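SPbeta prophage-derived uncharacterized protein YopX (PDB 2I2L) is of unknown function but forms a homodimer of all-beta subunits, and belongs to the YopX family, encoded by the SPbeta prophage of Bacillus subtilis. Local coordinates at residues I65-I70 with G91-D96. Numbering follows the deposited sequence.
Sequences IYDRSI and GVFQVD
The ring of Phe-93 comes down against the backbone of the bend at Ile-65 to Asp-67 and makes most of this contact. Its CE1 lies 3.7 Å from the carbonyl O of Ile-65, and Phe-93 CE1 is 3.8 Å from Tyr-66 O. The Tyr-66 oxygen meets the ring edge close to its plane, whereas the Ile-65 oxygen approaches obliquely. The Phe-93 CB already points toward 65-70, and CG, anti to the carbonyl carbon and beside the backbone N (chi1 -81°), carries the ring on to the bend. Asp-67 reaches the same corner with OD1, 4.2 Å from Phe-93 CE1, its carboxylate turned 51° from the ring plane.

The remaining touches are apolar. Ile-65 runs past Phe-93 in the opposite direction and lays CG2 4.2 Å from ring atom CD1. Farther along, Ile-70 and Val-95 cross at about a right angle, with Ile-70 CD1 3.9 Å from Val-95 CG2.

No hydrogen bond joins 65-70 to 91-96. Ile-70 bonds through its backbone to Cys-84, and the backbone of Phe-93 bonds to the second subunit. Phe-88 stacks on the Phe-93 ring.

This is buried packing that joins two antiparallel sheets: Phe-93 packs on the bend between edge strand 63-65 of the four-stranded sheet and strand 68-74, while Ile-70 and Val-95 meet across strand 81-89 from next-but-one strands of the five-stranded sheet.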
ATOM      1  N   ILE B  65      -7.923  -5.012   4.460  1.00 40.08           N
ATOM      2  CA  ILE B  65      -7.947  -6.011   3.402  1.00 39.43           C
ATOM      3  C   ILE B  65      -6.553  -6.127   2.790  1.00 39.08           C
ATOM      4  O   ILE B  65      -5.919  -5.115   2.481  1.00 38.54           O
ATOM      5  CB  ILE B  65      -9.011  -5.637   2.321  1.00 39.36           C
ATOM      6  CG1 ILE B  65      -9.640  -6.904   1.738  1.00 40.49           C
ATOM      7  CG2 ILE B  65      -8.381  -4.842   1.205  1.00 39.33           C
ATOM      8  CD1 ILE B  65     -10.894  -6.648   0.895  1.00 39.95           C
ATOM      9  N   TYR B  66      -6.073  -7.364   2.644  1.00 38.88           N
ATOM     10  CA  TYR B  66      -4.747  -7.652   2.081  1.00 37.66           C
ATOM     11  C   TYR B  66      -4.907  -8.120   0.626  1.00 39.97           C
ATOM     12  O   TYR B  66      -5.714  -7.552  -0.095  1.00 40.61           O
ATOM     13  CB  TYR B  66      -4.063  -8.715   2.941  1.00 32.84           C
ATOM     14  CG  TYR B  66      -3.926  -8.327   4.409  1.00 27.96           C
ATOM     15  CD1 TYR B  66      -2.758  -7.714   4.890  1.00 25.11           C
ATOM     16  CD2 TYR B  66      -4.959  -8.575   5.313  1.00 24.53           C
ATOM     17  CE1 TYR B  66      -2.617  -7.364   6.225  1.00 21.79           C
ATOM     18  CE2 TYR B  66      -4.834  -8.228   6.655  1.00 25.36           C
ATOM     19  CZ  TYR B  66      -3.657  -7.622   7.110  1.00 24.88           C
ATOM     20  OH  TYR B  66      -3.527  -7.292   8.448  1.00 21.93           O
ATOM     21  N   ASP B  67      -4.172  -9.139   0.178  1.00 44.03           N
ATOM     22  CA  ASP B  67      -4.328  -9.596  -1.213  1.00 47.40           C
ATOM     23  C   ASP B  67      -5.032 -10.947  -1.367  1.00 49.92           C
ATOM     24  O   ASP B  67      -4.509 -11.882  -1.981  1.00 49.39           O
ATOM     25  CB  ASP B  67      -2.971  -9.621  -1.884  1.00 47.72           C
ATOM     26  CG  ASP B  67      -2.341  -8.245  -1.925  1.00 49.48           C
ATOM     27  OD1 ASP B  67      -2.078  -7.711  -0.826  1.00 49.69           O
ATOM     28  OD2 ASP B  67      -2.126  -7.700  -3.038  1.00 46.72           O
ATOM     29  N   ARG B  68      -6.260 -11.000  -0.848  1.00 51.82           N
ATOM     30  CA  ARG B  68      -7.089 -12.205  -0.818  1.00 52.54           C
ATOM     31  C   ARG B  68      -8.226 -12.331  -1.841  1.00 51.11           C
ATOM     32  O   ARG B  68      -8.356 -11.518  -2.756  1.00 51.57           O
ATOM     33  CB  ARG B  68      -7.683 -12.324   0.580  1.00 55.25           C
ATOM     34  CG  ARG B  68      -8.508 -11.115   0.951  1.00 57.33           C
ATOM     35  CD  ARG B  68      -7.868 -10.313   2.063  1.00 61.64           C
ATOM     36  NE  ARG B  68      -8.053 -10.938   3.372  1.00 64.83           N
ATOM     37  CZ  ARG B  68      -8.047 -10.272   4.527  1.00 66.76           C
ATOM     38  NH1 ARG B  68      -7.865  -8.956   4.542  1.00 66.02           N
ATOM     39  NH2 ARG B  68      -8.229 -10.922   5.674  1.00 68.09           N
ATOM     40  N   SER B  69      -9.042 -13.375  -1.663  1.00 49.34           N
ATOM     41  CA  SER B  69     -10.198 -13.661  -2.525  1.00 48.13           C
ATOM     42  C   SER B  69     -11.466 -13.156  -1.837  1.00 46.85           C
ATOM     43  O   SER B  69     -11.636 -13.341  -0.637  1.00 48.17           O
ATOM     44  CB  SER B  69     -10.348 -15.175  -2.765  1.00 47.37           C
ATOM     45  OG  SER B  69      -9.213 -15.743  -3.398  1.00 45.92           O
ATOM     46  N   ILE B  70     -12.353 -12.515  -2.584  1.00 45.79           N
ATOM     47  CA  ILE B  70     -13.591 -12.022  -1.993  1.00 46.57           C
ATOM     48  C   ILE B  70     -14.760 -12.314  -2.916  1.00 48.00           C
ATOM     49  O   ILE B  70     -14.575 -12.556  -4.113  1.00 48.01           O
ATOM     50  CB  ILE B  70     -13.540 -10.488  -1.706  1.00 45.07           C
ATOM     51  CG1 ILE B  70     -13.197  -9.709  -2.970  1.00 45.74           C
ATOM     52  CG2 ILE B  70     -12.514 -10.183  -0.656  1.00 44.87           C
ATOM     53  CD1 ILE B  70     -14.405  -9.252  -3.764  1.00 47.74           C
ATOM     54  N   GLY B  91      -0.768   1.153  -7.484  1.00 40.74           N
ATOM     55  CA  GLY B  91      -1.140   2.036  -6.396  1.00 38.25           C
ATOM     56  C   GLY B  91      -2.581   1.914  -5.958  1.00 36.75           C
ATOM     57  O   GLY B  91      -3.097   2.766  -5.236  1.00 36.73           O
ATOM     58  N   VAL B  92      -3.249   0.858  -6.390  1.00 36.77           N
ATOM     59  CA  VAL B  92      -4.631   0.674  -5.988  1.00 37.03           C
ATOM     60  C   VAL B  92      -5.001  -0.789  -5.800  1.00 37.59           C
ATOM     61  O   VAL B  92      -4.608  -1.653  -6.579  1.00 37.00           O
ATOM     62  CB  VAL B  92      -5.610   1.382  -6.988  1.00 35.09           C
ATOM     63  CG1 VAL B  92      -4.964   1.504  -8.358  1.00 33.76           C
ATOM     64  CG2 VAL B  92      -6.925   0.625  -7.073  1.00 32.46           C
ATOM     65  N   PHE B  93      -5.721  -1.050  -4.712  1.00 40.24           N
ATOM     66  CA  PHE B  93      -6.202  -2.384  -4.382  1.00 41.82           C
ATOM     67  C   PHE B  93      -7.422  -2.572  -5.266  1.00 44.38           C
ATOM     68  O   PHE B  93      -8.549  -2.290  -4.858  1.00 45.70           O
ATOM     69  CB  PHE B  93      -6.608  -2.456  -2.908  1.00 40.08           C
ATOM     70  CG  PHE B  93      -5.456  -2.659  -1.978  1.00 40.97           C
ATOM     71  CD1 PHE B  93      -5.242  -3.893  -1.375  1.00 42.06           C
ATOM     72  CD2 PHE B  93      -4.554  -1.636  -1.736  1.00 41.15           C
ATOM     73  CE1 PHE B  93      -4.136  -4.109  -0.545  1.00 42.10           C
ATOM     74  CE2 PHE B  93      -3.442  -1.842  -0.909  1.00 42.92           C
ATOM     75  CZ  PHE B  93      -3.235  -3.082  -0.312  1.00 41.87           C
ATOM     76  N   GLN B  94      -7.188  -3.016  -6.494  1.00 46.62           N
ATOM     77  CA  GLN B  94      -8.270  -3.228  -7.439  1.00 48.67           C
ATOM     78  C   GLN B  94      -8.839  -4.635  -7.342  1.00 50.77           C
ATOM     79  O   GLN B  94      -8.191  -5.549  -6.824  1.00 50.20           O
ATOM     80  CB  GLN B  94      -7.770  -2.962  -8.854  1.00 49.15           C
ATOM     81  CG  GLN B  94      -6.371  -3.494  -9.114  1.00 50.67           C
ATOM     82  CD  GLN B  94      -5.875  -3.161 -10.502  1.00 51.55           C
ATOM     83  OE1 GLN B  94      -6.404  -3.653 -11.497  1.00 51.28           O
ATOM     84  NE2 GLN B  94      -4.854  -2.315 -10.577  1.00 52.22           N
ATOM     85  N   VAL B  95     -10.061  -4.794  -7.837  1.00 53.23           N
ATOM     86  CA  VAL B  95     -10.753  -6.078  -7.837  1.00 55.11           C
ATOM     87  C   VAL B  95     -11.673  -6.118  -9.050  1.00 57.60           C
ATOM     88  O   VAL B  95     -12.306  -5.109  -9.394  1.00 57.83           O
ATOM     89  CB  VAL B  95     -11.602  -6.267  -6.564  1.00 54.36           C
ATOM     90  CG1 VAL B  95     -12.665  -5.176  -6.472  1.00 53.07           C
ATOM     91  CG2 VAL B  95     -12.246  -7.641  -6.577  1.00 53.81           C
ATOM     92  N   ASP B  96     -11.744  -7.276  -9.704  1.00 59.63           N
ATOM     93  CA  ASP B  96     -12.588  -7.408 -10.886  1.00 60.61           C
ATOM     94  C   ASP B  96     -14.054  -7.199 -10.559  1.00 60.35           C
ATOM     95  O   ASP B  96     -14.579  -7.795  -9.623  1.00 60.77           O
ATOM     96  CB  ASP B  96     -12.409  -8.778 -11.535  1.00 62.32           C
ATOM     97  CG  ASP B  96     -13.402  -9.017 -12.660  1.00 64.46           C
ATOM     98  OD1 ASP B  96     -14.608  -9.171 -12.364  1.00 64.12           O
ATOM     99  OD2 ASP B  96     -12.981  -9.037 -13.840  1.00 65.80           O
TER